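Local coordinates for protein regulator of nonsense transcripts 2 (Homo sapiens, PDB 4CEK) that acts in nonsense-mediated mRNA decay, where its MIF4G domains, all-helical modules, probably serve as protein-binding scaffolds, at residues D140-M145 / P181-V186; R156-V161 / R174-L179; K225-T230 / G261-R266. One frame throughout, in Å; residues are numbered along the deposited sequence.

Overall arrangement
Contact 2 (156-161 with 174-179) is the core contact, made by three buried aliphatic side chains near the centre of the molecule. Contacts 1 and 3 are partly buried and lie at helix ends and turns. Contacts 1 and 2 draw on consecutive helices: 131-144 is followed by 148-159, and 169-179 by 185-203. They touch through Val186 and Val176. Contact 3 lies further along the chain and touches contact 2 where Phe226 and Met228 pack on Arg174, Val176 and Ala177. Contact 1 is sulfur-rich, with two cysteines and a Met-aromatic pair. Contact 2 is purely aliphatic across its segments. Contact 3 is a CH-pi contact on a phenylalanine face.

Contact 1. Residues D140-M145 / P181-V186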
ATOM      1  N   ASP A 140       1.970 -18.092 -11.664  1.00 48.53           N
ATOM      2  CA  ASP A 140       1.294 -19.251 -11.093  1.00 50.04           C
ATOM      3  C   ASP A 140      -0.198 -18.981 -10.863  1.00 49.74           C
ATOM      4  O   ASP A 140      -1.052 -19.797 -11.208  1.00 50.40           O
ATOM      5  CB  ASP A 140       2.000 -19.662  -9.783  1.00 50.19           C
ATOM      6  CG  ASP A 140       1.441 -20.923  -9.169  1.00 56.44           C
ATOM      7  OD1 ASP A 140       0.730 -21.670  -9.878  1.00 66.20           O
ATOM      8  OD2 ASP A 140       1.723 -21.189  -7.967  1.00 58.13           O
ATOM      9  N   PHE A 141      -0.513 -17.838 -10.268  1.00 52.78           N
ATOM     10  CA  PHE A 141      -1.904 -17.497  -9.966  1.00 48.25           C
ATOM     11  C   PHE A 141      -2.696 -17.278 -11.256  1.00 48.80           C
ATOM     12  O   PHE A 141      -3.810 -17.758 -11.419  1.00 47.25           O
ATOM     13  CB  PHE A 141      -1.970 -16.230  -9.101  1.00 45.93           C
ATOM     14  CG  PHE A 141      -3.337 -15.920  -8.633  1.00 40.09           C
ATOM     15  CD1 PHE A 141      -4.179 -15.182  -9.421  1.00 39.20           C
ATOM     16  CD2 PHE A 141      -3.816 -16.451  -7.449  1.00 41.02           C
ATOM     17  CE1 PHE A 141      -5.492 -14.931  -9.024  1.00 39.88           C
ATOM     18  CE2 PHE A 141      -5.124 -16.212  -7.047  1.00 41.95           C
ATOM     19  CZ  PHE A 141      -5.960 -15.433  -7.841  1.00 38.82           C
ATOM     20  N   CYS A 142      -2.094 -16.546 -12.172  1.00 51.79           N
ATOM     21  CA  CYS A 142      -2.749 -16.150 -13.406  1.00 62.57           C
ATOM     22  C   CYS A 142      -3.089 -17.359 -14.320  1.00 67.69           C
ATOM     23  O   CYS A 142      -4.001 -17.290 -15.139  1.00 67.23           O
ATOM     24  CB  CYS A 142      -1.850 -15.147 -14.135  1.00 62.52           C
ATOM     25  SG  CYS A 142      -2.711 -14.033 -15.240  1.00 82.16           S
ATOM     26  N   MET A 143      -2.370 -18.463 -14.146  1.00 69.28           N
ATOM     27  CA  MET A 143      -2.468 -19.608 -15.035  1.00 68.95           C
ATOM     28  C   MET A 143      -3.182 -20.820 -14.462  1.00 72.04           C
ATOM     29  O   MET A 143      -3.681 -21.630 -15.233  1.00 72.91           O
ATOM     30  CB  MET A 143      -1.072 -20.050 -15.447  1.00 76.43           C
ATOM     31  CG  MET A 143      -0.459 -19.172 -16.519  1.00 79.60           C
ATOM     32  SD  MET A 143       0.242 -20.190 -17.813  1.00 94.70           S
ATOM     33  CE  MET A 143      -1.169 -21.180 -18.340  1.00 82.34           C
ATOM     34  N   ASN A 144      -3.211 -20.969 -13.136  1.00 66.52           N
ATOM     35  CA  ASN A 144      -3.805 -22.158 -12.516  1.00 59.24           C
ATOM     36  C   ASN A 144      -4.941 -21.893 -11.540  1.00 61.24           C
ATOM     37  O   ASN A 144      -5.601 -22.844 -11.079  1.00 63.82           O
ATOM     38  CB  ASN A 144      -2.711 -22.950 -11.803  1.00 59.49           C
ATOM     39  CG  ASN A 144      -1.447 -23.051 -12.632  1.00 57.97           C
ATOM     40  OD1 ASN A 144      -1.511 -23.193 -13.847  1.00 65.67           O
ATOM     41  ND2 ASN A 144      -0.302 -22.949 -11.988  1.00 56.48           N
ATOM     42  N   MET A 145      -5.181 -20.625 -11.206  1.00 57.59           N
ATOM     43  CA  MET A 145      -6.027 -20.313 -10.036  1.00 55.37           C
ATOM     44  C   MET A 145      -7.011 -19.185 -10.236  1.00 48.28           C
ATOM     45  O   MET A 145      -7.813 -18.931  -9.356  1.00 48.13           O
ATOM     46  CB  MET A 145      -5.167 -19.956  -8.821  1.00 57.46           C
ATOM     47  CG  MET A 145      -3.950 -20.834  -8.636  1.00 61.10           C
ATOM     48  SD  MET A 145      -2.926 -20.282  -7.277  1.00 57.06           S
ATOM     49  CE  MET A 145      -4.075 -20.543  -5.957  1.00 58.82           C
ATOM     50  N   PRO A 181      -3.322  -5.554 -15.393  1.00 53.70           N
ATOM     51  CA  PRO A 181      -3.695  -5.471 -16.805  1.00 56.73           C
ATOM     52  C   PRO A 181      -4.569  -6.630 -17.331  1.00 59.89           C
ATOM     53  O   PRO A 181      -5.134  -6.497 -18.414  1.00 73.17           O
ATOM     54  CB  PRO A 181      -2.329  -5.447 -17.518  1.00 59.52           C
ATOM     55  CG  PRO A 181      -1.402  -4.854 -16.495  1.00 57.30           C
ATOM     56  CD  PRO A 181      -1.854  -5.542 -15.236  1.00 57.65           C
ATOM     57  N   CYS A 182      -4.697  -7.729 -16.592  1.00 52.42           N
ATOM     58  CA  CYS A 182      -5.557  -8.808 -17.013  1.00 58.46           C
ATOM     59  C   CYS A 182      -6.500  -9.368 -15.938  1.00 58.05           C
ATOM     60  O   CYS A 182      -7.136 -10.383 -16.147  1.00 63.12           O
ATOM     61  CB  CYS A 182      -4.693  -9.914 -17.578  1.00 63.10           C
ATOM     62  SG  CYS A 182      -3.812 -10.782 -16.300  1.00 77.34           S
ATOM     63  N   MET A 183      -6.574  -8.704 -14.790  1.00 58.56           N
ATOM     64  CA  MET A 183      -7.641  -8.876 -13.788  1.00 54.83           C
ATOM     65  C   MET A 183      -7.585  -7.637 -12.866  1.00 59.49           C
ATOM     66  O   MET A 183      -7.196  -7.687 -11.692  1.00 68.76           O
ATOM     67  CB  MET A 183      -7.469 -10.153 -12.974  1.00 48.58           C
ATOM     68  CG  MET A 183      -6.143 -10.285 -12.257  1.00 48.74           C
ATOM     69  SD  MET A 183      -6.052 -11.790 -11.284  1.00 50.74           S
ATOM     70  CE  MET A 183      -5.732 -12.894 -12.685  1.00 46.19           C
ATOM     71  N   SER A 184      -7.946  -6.504 -13.428  1.00 58.13           N
ATOM     72  CA  SER A 184      -7.908  -5.250 -12.701  1.00 56.62           C
ATOM     73  C   SER A 184      -8.579  -5.300 -11.301  1.00 56.66           C
ATOM     74  O   SER A 184      -8.099  -4.620 -10.406  1.00 48.59           O
ATOM     75  CB  SER A 184      -8.528  -4.140 -13.574  1.00 52.63           C
ATOM     76  OG  SER A 184      -9.924  -4.291 -13.676  1.00 50.46           O
ATOM     77  N   ASP A 185      -9.662  -6.096 -11.132  1.00 53.57           N
ATOM     78  CA  ASP A 185     -10.477  -6.133  -9.869  1.00 47.09           C
ATOM     79  C   ASP A 185      -9.718  -6.460  -8.571  1.00 40.53           C
ATOM     80  O   ASP A 185     -10.186  -6.213  -7.464  1.00 37.31           O
ATOM     81  CB  ASP A 185     -11.621  -7.115 -10.013  1.00 47.89           C
ATOM     82  CG  ASP A 185     -11.142  -8.490 -10.404  1.00 57.01           C
ATOM     83  OD1 ASP A 185     -10.219  -8.561 -11.260  1.00 58.32           O
ATOM     84  OD2 ASP A 185     -11.689  -9.486  -9.862  1.00 63.74           O
ATOM     85  N   VAL A 186      -8.553  -7.053  -8.701  1.00 36.85           N
ATOM     86  CA  VAL A 186      -7.719  -7.235  -7.551  1.00 35.84           C
ATOM     87  C   VAL A 186      -7.265  -5.860  -7.040  1.00 34.03           C
ATOM     88  O   VAL A 186      -7.411  -5.567  -5.841  1.00 33.75           O
ATOM     89  CB  VAL A 186      -6.522  -8.095  -7.905  1.00 38.19           C
ATOM     90  CG1 VAL A 186      -5.544  -8.090  -6.737  1.00 37.54           C
ATOM     91  CG2 VAL A 186      -7.028  -9.503  -8.274  1.00 39.42           C
TER
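Met183 reaches from the turn before helix 185-203 to Phe141 and Cys142 near the end of helix 131-144. Met183 CB lies 3.6 Å from Asp185 OD1 of the same turn. CG lies between the backbone N and the carbonyl carbon (chi1 56°), and the chain runs on toward helix 131-144. Met183 CG passes Val186 CG2 at 4.2 Å. At SD the chain meets the aromatic ring. Met183 SD is 3.9 Å from Phe141 CE1 and near the ring plane, at the edge and not over a face. The chain then bends at its third torsion (78°), which brings the methyl CE between two partners. Met183 CE is 4.2 Å from Phe141 CE1 and 4.1 Å from Cys142 SG.

This is an edge-on Met-aromatic contact. It joins the C-terminal end of helix 131-144 to the turn linking helices 169-179 and 185-203, in the stacked-helix fold of a MIF4G domain. Helix 148-159 flanks it, with Leu154 touching Phe141 and Arg151 touching Met183. Arg151 also forms a salt bridge with Asp185.

Beside the methionine the sulfurs of two cysteines meet. Cys142 SG and Cys182 SG are 3.6 Å apart, too far for a disulfide, so they meet as packed sulfur atoms. No hydrogen bond crosses between the segments.

The Phe141 ring is also covered within its own segment, where Met145 CB lies 4.0 Å above one face, toward the rim. One turn of the helix is tied by its side chains: Asn144 ND2 donates to Asp140 OD1 at 2.7 Å. That bond is bent, with the acceptor tilted out of the amide plane.

Contact 2. Residues R156-V161 / R174-L179; sequences RALFIV and RLVATL
Leu158 carries this contact, with one methyl on Val176 and the other on Leu175. All three residues are buried, and the packing is wholly aliphatic. Leu158 CD1 meets Val176 CG2 at 3.5 Å, a close methyl-to-methyl approach. These two side chains run past each other in opposite directions. Leu158 CD2 meets Leu175 CD2 at 4.2 Å, and here the side chains cross at about a right angle. The first torsion of Leu158 (-60°) sets its CG beside the backbone N, and from there the two methyls reach Val176 and Leu175. Val176 uses the branch beside its own backbone N. Leu190 of helix 185-203 also packs on Val176, and Ile134 and Ala138 of helix 131-144 pack on Leu175.

No hydrogen bond crosses between the segments. Within helix 169-179, Arg174 O takes two bonds from one residue. Thr178 N donates to Arg174 O at 2.8 Å, and Thr178 OG1 donates to it at 2.7 Å from above the carbonyl plane. The hydroxyl thus bonds to the carbonyl one turn back in its own helix.

Further polar bonds lie beyond the aliphatic contact. Arg174 forms a salt bridge with Asp135 and hydrogen bonds to the backbone oxygens of Asn16, Phe17 and Asn20 near the N-terminus of the chain.

Helices 148-159 and 169-179 meet here through leucine and valine side chains, an interior helix packing characteristic of the all-helical MIF4G fold.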
ATOM      1  N   ARG A 156      -7.975 -10.483  -0.063  1.00 39.15           N
ATOM      2  CA  ARG A 156      -8.114 -10.502   1.376  1.00 42.01           C
ATOM      3  C   ARG A 156      -6.843 -10.964   2.078  1.00 42.43           C
ATOM      4  O   ARG A 156      -6.517 -10.489   3.172  1.00 40.83           O
ATOM      5  CB  ARG A 156      -9.306 -11.372   1.780  1.00 48.37           C
ATOM      6  CG  ARG A 156     -10.644 -10.780   1.365  1.00 52.71           C
ATOM      7  CD  ARG A 156     -11.794 -11.746   1.639  1.00 57.40           C
ATOM      8  NE  ARG A 156     -12.980 -11.409   0.857  1.00 64.25           N
ATOM      9  CZ  ARG A 156     -14.205 -11.913   1.054  1.00 67.66           C
ATOM     10  NH1 ARG A 156     -14.450 -12.789   2.014  1.00 68.57           N
ATOM     11  NH2 ARG A 156     -15.201 -11.527   0.279  1.00 69.52           N
ATOM     12  N   ALA A 157      -6.110 -11.878   1.457  1.00 44.08           N
ATOM     13  CA  ALA A 157      -4.816 -12.302   2.010  1.00 42.78           C
ATOM     14  C   ALA A 157      -3.779 -11.199   1.877  1.00 38.57           C
ATOM     15  O   ALA A 157      -2.970 -11.015   2.772  1.00 42.17           O
ATOM     16  CB  ALA A 157      -4.309 -13.585   1.360  1.00 42.36           C
ATOM     17  N   LEU A 158      -3.782 -10.475   0.768  1.00 36.78           N
ATOM     18  CA  LEU A 158      -2.915  -9.303   0.628  1.00 35.27           C
ATOM     19  C   LEU A 158      -3.228  -8.243   1.708  1.00 37.77           C
ATOM     20  O   LEU A 158      -2.321  -7.684   2.291  1.00 37.49           O
ATOM     21  CB  LEU A 158      -3.052  -8.712  -0.761  1.00 38.11           C
ATOM     22  CG  LEU A 158      -2.677  -9.654  -1.897  1.00 38.62           C
ATOM     23  CD1 LEU A 158      -2.719  -8.922  -3.222  1.00 37.63           C
ATOM     24  CD2 LEU A 158      -1.280 -10.202  -1.642  1.00 39.31           C
ATOM     25  N   PHE A 159      -4.508  -8.030   2.026  1.00 39.38           N
ATOM     26  CA  PHE A 159      -4.910  -6.942   2.922  1.00 39.17           C
ATOM     27  C   PHE A 159      -4.536  -7.234   4.378  1.00 42.61           C
ATOM     28  O   PHE A 159      -4.244  -6.307   5.151  1.00 39.99           O
ATOM     29  CB  PHE A 159      -6.418  -6.681   2.796  1.00 37.41           C
ATOM     30  CG  PHE A 159      -6.943  -5.632   3.741  1.00 36.25           C
ATOM     31  CD1 PHE A 159      -6.834  -4.277   3.429  1.00 34.45           C
ATOM     32  CD2 PHE A 159      -7.559  -5.992   4.929  1.00 35.45           C
ATOM     33  CE1 PHE A 159      -7.334  -3.303   4.284  1.00 36.42           C
ATOM     34  CE2 PHE A 159      -8.061  -5.029   5.785  1.00 39.82           C
ATOM     35  CZ  PHE A 159      -7.957  -3.668   5.463  1.00 36.52           C
ATOM     36  N   ILE A 160      -4.547  -8.507   4.772  1.00 44.48           N
ATOM     37  CA  ILE A 160      -4.171  -8.844   6.149  1.00 44.62           C
ATOM     38  C   ILE A 160      -2.678  -9.123   6.307  1.00 45.26           C
ATOM     39  O   ILE A 160      -2.318  -9.790   7.257  1.00 50.89           O
ATOM     40  CB  ILE A 160      -4.987 -10.015   6.784  1.00 42.67           C
ATOM     41  CG1 ILE A 160      -4.798 -11.319   6.014  1.00 45.98           C
ATOM     42  CG2 ILE A 160      -6.467  -9.665   6.889  1.00 43.17           C
ATOM     43  CD1 ILE A 160      -5.580 -12.477   6.599  1.00 47.67           C
ATOM     44  N   VAL A 161      -1.814  -8.625   5.419  1.00 45.73           N
ATOM     45  CA  VAL A 161      -0.368  -8.585   5.724  1.00 51.73           C
ATOM     46  C   VAL A 161      -0.164  -8.205   7.192  1.00 52.92           C
ATOM     47  O   VAL A 161      -0.732  -7.224   7.653  1.00 63.15           O
ATOM     48  CB  VAL A 161       0.456  -7.529   4.941  1.00 51.47           C
ATOM     49  CG1 VAL A 161       1.357  -8.175   3.926  1.00 51.19           C
ATOM     50  CG2 VAL A 161      -0.407  -6.449   4.314  1.00 51.87           C
ATOM     51  N   ARG A 174       3.781  -5.074  -6.023  1.00 34.96           N
ATOM     52  CA  ARG A 174       4.235  -5.504  -7.362  1.00 34.54           C
ATOM     53  C   ARG A 174       3.283  -6.565  -7.958  1.00 33.11           C
ATOM     54  O   ARG A 174       2.898  -6.474  -9.117  1.00 34.08           O
ATOM     55  CB  ARG A 174       5.667  -6.058  -7.338  1.00 36.96           C
ATOM     56  CG  ARG A 174       6.364  -5.946  -8.699  1.00 40.98           C
ATOM     57  CD  ARG A 174       7.791  -6.451  -8.650  1.00 40.99           C
ATOM     58  NE  ARG A 174       8.225  -7.070  -9.912  1.00 43.10           N
ATOM     59  CZ  ARG A 174       8.772  -6.443 -10.953  1.00 47.59           C
ATOM     60  NH1 ARG A 174       8.990  -5.139 -10.934  1.00 53.07           N
ATOM     61  NH2 ARG A 174       9.117  -7.134 -12.036  1.00 51.47           N
ATOM     62  N   LEU A 175       2.919  -7.549  -7.144  1.00 30.32           N
ATOM     63  CA  LEU A 175       1.937  -8.572  -7.508  1.00 34.55           C
ATOM     64  C   LEU A 175       0.684  -7.910  -8.073  1.00 39.79           C
ATOM     65  O   LEU A 175       0.319  -8.151  -9.221  1.00 40.18           O
ATOM     66  CB  LEU A 175       1.559  -9.420  -6.276  1.00 34.36           C
ATOM     67  CG  LEU A 175       0.725 -10.691  -6.528  1.00 37.00           C
ATOM     68  CD1 LEU A 175       1.401 -11.607  -7.559  1.00 36.51           C
ATOM     69  CD2 LEU A 175       0.540 -11.414  -5.213  1.00 34.43           C
ATOM     70  N   VAL A 176       0.081  -7.013  -7.272  1.00 40.00           N
ATOM     71  CA  VAL A 176      -1.162  -6.368  -7.638  1.00 35.62           C
ATOM     72  C   VAL A 176      -1.013  -5.636  -8.962  1.00 35.58           C
ATOM     73  O   VAL A 176      -1.856  -5.768  -9.834  1.00 36.15           O
ATOM     74  CB  VAL A 176      -1.651  -5.419  -6.537  1.00 33.73           C
ATOM     75  CG1 VAL A 176      -2.763  -4.525  -7.072  1.00 29.87           C
ATOM     76  CG2 VAL A 176      -2.107  -6.219  -5.311  1.00 32.48           C
ATOM     77  N   ALA A 177       0.074  -4.896  -9.135  1.00 36.37           N
ATOM     78  CA  ALA A 177       0.242  -4.103 -10.349  1.00 37.10           C
ATOM     79  C   ALA A 177       0.545  -4.992 -11.555  1.00 38.59           C
ATOM     80  O   ALA A 177       0.287  -4.622 -12.706  1.00 39.94           O
ATOM     81  CB  ALA A 177       1.342  -3.083 -10.159  1.00 33.10           C
ATOM     82  N   THR A 178       1.136  -6.142 -11.292  1.00 41.45           N
ATOM     83  CA  THR A 178       1.482  -7.083 -12.357  1.00 47.33           C
ATOM     84  C   THR A 178       0.221  -7.831 -12.865  1.00 46.84           C
ATOM     85  O   THR A 178       0.085  -8.103 -14.044  1.00 48.60           O
ATOM     86  CB  THR A 178       2.547  -8.086 -11.875  1.00 46.03           C
ATOM     87  OG1 THR A 178       3.746  -7.378 -11.513  1.00 46.33           O
ATOM     88  CG2 THR A 178       2.865  -9.069 -12.965  1.00 44.09           C
ATOM     89  N   LEU A 179      -0.692  -8.133 -11.953  1.00 44.70           N
ATOM     90  CA  LEU A 179      -1.962  -8.727 -12.281  1.00 44.69           C
ATOM     91  C   LEU A 179      -2.950  -7.763 -12.949  1.00 47.77           C
ATOM     92  O   LEU A 179      -3.805  -8.185 -13.720  1.00 49.96           O
ATOM     93  CB  LEU A 179      -2.583  -9.323 -11.008  1.00 43.83           C
ATOM     94  CG  LEU A 179      -1.794 -10.514 -10.447  1.00 43.13           C
ATOM     95  CD1 LEU A 179      -2.426 -11.052  -9.165  1.00 40.17           C
ATOM     96  CD2 LEU A 179      -1.714 -11.597 -11.507  1.00 45.92           C
TER

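Contact 3. Residues K225-T230 / G261-R266; sequences KFKMFT and GRFLFR
Phe263 turns one ring face toward Lys225, and the lysine's CA stands over the centre of that face. Lys225 CA is 4.1 Å from the Phe263 ring centroid and only 1° off the ring normal, a CH-pi contact of almost ideal direction. The aromatic side chain leaves helix 247-266 with CG anti to the backbone N (chi1 177°), which aims it at the end of helix 210-225. Further out along the ring, Phe263 CE1 is 3.9 Å from Lys225 O. The two side chains run obliquely to each other. Lys225 CG packs on Phe263 CB at 3.9 Å, and the lysine chain then bends at its third torsion and leads away from the ring. Its NZ forms a salt bridge with Glu222 and a hydrogen bond to Thr259 O, so the ammonium is held well away from the ring, and the aliphatic part of the lysine does the packing.

The ring sits against a helix C-terminus. Lys227 has positive phi (63°) and ends helix 210-225 in a Schellman motif. This turns the chain toward helix 231-243, where Thr230 OG1 caps the backbone N of Asp233. Lys227 adds a looser touch: Lys227 CG is 4.5 Å from Phe263 CZ, approaching the ring obliquely.

The CB of Phe226, the residue between the two lysines, points away from helix 247-266. Trp9 and Ile8, near the N-terminus of the chain, also pack on Phe263.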
ATOM      1  N   LYS A 225       3.420   4.235  -5.839  1.00 31.31           N
ATOM      2  CA  LYS A 225       4.627   4.135  -6.680  1.00 34.22           C
ATOM      3  C   LYS A 225       4.367   3.224  -7.881  1.00 32.82           C
ATOM      4  O   LYS A 225       4.965   3.411  -8.906  1.00 33.76           O
ATOM      5  CB  LYS A 225       5.886   3.691  -5.872  1.00 33.52           C
ATOM      6  CG  LYS A 225       6.493   4.820  -5.005  1.00 34.93           C
ATOM      7  CD  LYS A 225       7.685   4.398  -4.110  1.00 34.24           C
ATOM      8  CE  LYS A 225       7.337   3.305  -3.114  1.00 34.20           C
ATOM      9  NZ  LYS A 225       8.378   3.074  -2.045  1.00 33.06           N
ATOM     10  N   PHE A 226       3.459   2.259  -7.743  1.00 34.92           N
ATOM     11  CA  PHE A 226       3.069   1.399  -8.860  1.00 36.43           C
ATOM     12  C   PHE A 226       1.896   1.951  -9.720  1.00 38.32           C
ATOM     13  O   PHE A 226       1.446   1.279 -10.658  1.00 36.96           O
ATOM     14  CB  PHE A 226       2.726  -0.001  -8.323  1.00 36.70           C
ATOM     15  CG  PHE A 226       3.935  -0.874  -8.126  1.00 33.96           C
ATOM     16  CD1 PHE A 226       4.622  -1.349  -9.209  1.00 34.41           C
ATOM     17  CD2 PHE A 226       4.363  -1.205  -6.869  1.00 32.37           C
ATOM     18  CE1 PHE A 226       5.734  -2.138  -9.047  1.00 35.02           C
ATOM     19  CE2 PHE A 226       5.454  -1.990  -6.682  1.00 34.34           C
ATOM     20  CZ  PHE A 226       6.145  -2.466  -7.772  1.00 35.69           C
ATOM     21  N   LYS A 227       1.413   3.151  -9.383  1.00 38.09           N
ATOM     22  CA  LYS A 227       0.275   3.789 -10.044  1.00 41.43           C
ATOM     23  C   LYS A 227      -1.020   2.998  -9.886  1.00 40.66           C
ATOM     24  O   LYS A 227      -1.882   3.118 -10.735  1.00 39.85           O
ATOM     25  CB  LYS A 227       0.543   4.017 -11.544  1.00 45.27           C
ATOM     26  CG  LYS A 227       1.887   4.658 -11.857  1.00 48.47           C
ATOM     27  CD  LYS A 227       2.094   4.806 -13.362  1.00 55.05           C
ATOM     28  CE  LYS A 227       3.545   5.177 -13.693  1.00 68.00           C
ATOM     29  NZ  LYS A 227       3.961   4.821 -15.088  1.00 73.72           N
ATOM     30  N   MET A 228      -1.148   2.176  -8.840  1.00 37.46           N
ATOM     31  CA  MET A 228      -2.439   1.570  -8.505  1.00 35.33           C
ATOM     32  C   MET A 228      -3.320   2.560  -7.751  1.00 35.00           C
ATOM     33  O   MET A 228      -4.507   2.528  -7.901  1.00 39.54           O
ATOM     34  CB  MET A 228      -2.263   0.298  -7.712  1.00 34.33           C
ATOM     35  CG  MET A 228      -1.556  -0.809  -8.496  1.00 37.71           C
ATOM     36  SD  MET A 228      -2.412  -1.376 -10.021  1.00 36.52           S
ATOM     37  CE  MET A 228      -1.641  -0.414 -11.325  1.00 28.89           C
ATOM     38  N   PHE A 229      -2.736   3.438  -6.936  1.00 37.45           N
ATOM     39  CA  PHE A 229      -3.384   4.687  -6.507  1.00 32.46           C
ATOM     40  C   PHE A 229      -2.832   5.750  -7.410  1.00 32.01           C
ATOM     41  O   PHE A 229      -1.670   5.669  -7.787  1.00 33.90           O
ATOM     42  CB  PHE A 229      -3.047   5.048  -5.083  1.00 36.16           C
ATOM     43  CG  PHE A 229      -3.841   4.297  -4.080  1.00 42.26           C
ATOM     44  CD1 PHE A 229      -5.065   4.772  -3.645  1.00 47.40           C
ATOM     45  CD2 PHE A 229      -3.385   3.098  -3.572  1.00 44.93           C
ATOM     46  CE1 PHE A 229      -5.803   4.072  -2.707  1.00 45.32           C
ATOM     47  CE2 PHE A 229      -4.132   2.386  -2.641  1.00 40.97           C
ATOM     48  CZ  PHE A 229      -5.330   2.883  -2.203  1.00 41.61           C
ATOM     49  N   THR A 230      -3.667   6.700  -7.820  1.00 31.01           N
ATOM     50  CA  THR A 230      -3.221   7.786  -8.669  1.00 28.88           C
ATOM     51  C   THR A 230      -2.621   8.811  -7.726  1.00 30.84           C
ATOM     52  O   THR A 230      -2.864   8.751  -6.499  1.00 29.98           O
ATOM     53  CB  THR A 230      -4.394   8.465  -9.433  1.00 28.61           C
ATOM     54  OG1 THR A 230      -5.340   8.909  -8.475  1.00 29.44           O
ATOM     55  CG2 THR A 230      -5.082   7.528 -10.483  1.00 21.76           C
ATOM     56  N   GLY A 261       6.730  10.126  -1.074  1.00 30.23           N
ATOM     57  CA  GLY A 261       6.886  11.577  -1.253  1.00 30.05           C
ATOM     58  C   GLY A 261       7.830  11.957  -2.387  1.00 32.83           C
ATOM     59  O   GLY A 261       7.577  12.922  -3.107  1.00 30.73           O
ATOM     60  N   ARG A 262       8.925  11.228  -2.572  1.00 32.89           N
ATOM     61  CA  ARG A 262       9.836  11.600  -3.649  1.00 35.97           C
ATOM     62  C   ARG A 262       9.227  11.318  -4.990  1.00 33.35           C
ATOM     63  O   ARG A 262       9.388  12.118  -5.905  1.00 33.16           O
ATOM     64  CB  ARG A 262      11.188  10.905  -3.534  1.00 41.42           C
ATOM     65  CG  ARG A 262      12.109  11.569  -2.529  1.00 46.56           C
ATOM     66  CD  ARG A 262      13.152  10.584  -2.040  1.00 51.91           C
ATOM     67  NE  ARG A 262      14.160  11.221  -1.210  1.00 56.18           N
ATOM     68  CZ  ARG A 262      15.226  10.605  -0.707  1.00 59.98           C
ATOM     69  NH1 ARG A 262      15.445   9.308  -0.948  1.00 57.09           N
ATOM     70  NH2 ARG A 262      16.084  11.296   0.040  1.00 58.80           N
ATOM     71  N   PHE A 263       8.537  10.187  -5.110  1.00 33.88           N
ATOM     72  CA  PHE A 263       7.797   9.865  -6.333  1.00 34.90           C
ATOM     73  C   PHE A 263       6.842  10.993  -6.676  1.00 32.61           C
ATOM     74  O   PHE A 263       6.808  11.476  -7.815  1.00 32.91           O
ATOM     75  CB  PHE A 263       7.061   8.523  -6.175  1.00 37.58           C
ATOM     76  CG  PHE A 263       6.203   8.138  -7.365  1.00 36.47           C
ATOM     77  CD1 PHE A 263       6.753   7.501  -8.454  1.00 37.84           C
ATOM     78  CD2 PHE A 263       4.825   8.376  -7.357  1.00 37.83           C
ATOM     79  CE1 PHE A 263       5.950   7.131  -9.547  1.00 41.54           C
ATOM     80  CE2 PHE A 263       4.016   8.025  -8.447  1.00 38.25           C
ATOM     81  CZ  PHE A 263       4.575   7.399  -9.542  1.00 39.36           C
ATOM     82  N   LEU A 264       6.115  11.472  -5.675  1.00 32.20           N
ATOM     83  CA  LEU A 264       5.171  12.557  -5.903  1.00 31.53           C
ATOM     84  C   LEU A 264       5.843  13.871  -6.212  1.00 36.92           C
ATOM     85  O   LEU A 264       5.375  14.640  -7.086  1.00 39.48           O
ATOM     86  CB  LEU A 264       4.270  12.740  -4.709  1.00 28.06           C
ATOM     87  CG  LEU A 264       3.265  11.624  -4.357  1.00 29.71           C
ATOM     88  CD1 LEU A 264       2.659  11.946  -2.996  1.00 24.61           C
ATOM     89  CD2 LEU A 264       2.159  11.423  -5.406  1.00 25.67           C
ATOM     90  N   PHE A 265       6.917  14.168  -5.476  1.00 37.81           N
ATOM     91  CA  PHE A 265       7.606  15.461  -5.626  1.00 37.57           C
ATOM     92  C   PHE A 265       8.335  15.492  -6.976  1.00 34.15           C
ATOM     93  O   PHE A 265       8.290  16.464  -7.673  1.00 32.37           O
ATOM     94  CB  PHE A 265       8.564  15.720  -4.441  1.00 39.95           C
ATOM     95  CG  PHE A 265       9.215  17.069  -4.465  1.00 38.06           C
ATOM     96  CD1 PHE A 265       8.579  18.161  -3.934  1.00 41.89           C
ATOM     97  CD2 PHE A 265      10.463  17.238  -5.023  1.00 42.76           C
ATOM     98  CE1 PHE A 265       9.171  19.426  -3.959  1.00 45.23           C
ATOM     99  CE2 PHE A 265      11.075  18.502  -5.045  1.00 45.35           C
ATOM    100  CZ  PHE A 265      10.418  19.598  -4.519  1.00 38.43           C
ATOM    101  N   ARG A 266       8.957  14.398  -7.361  1.00 37.46           N
ATOM    102  CA  ARG A 266       9.727  14.370  -8.598  1.00 43.64           C
ATOM    103  C   ARG A 266       8.881  14.276  -9.888  1.00 45.61           C
ATOM    104  O   ARG A 266       9.269  14.790 -10.934  1.00 47.63           O
ATOM    105  CB  ARG A 266      10.764  13.251  -8.517  1.00 43.27           C
ATOM    106  CG  ARG A 266      11.817  13.568  -7.474  1.00 47.57           C
ATOM    107  CD  ARG A 266      12.751  12.415  -7.214  1.00 52.86           C
ATOM    108  NE  ARG A 266      13.681  12.764  -6.140  1.00 65.85           N
ATOM    109  CZ  ARG A 266      14.583  11.939  -5.595  1.00 67.35           C
ATOM    110  NH1 ARG A 266      14.697  10.674  -6.002  1.00 68.76           N
ATOM    111  NH2 ARG A 266      15.361  12.387  -4.615  1.00 65.59           N
TER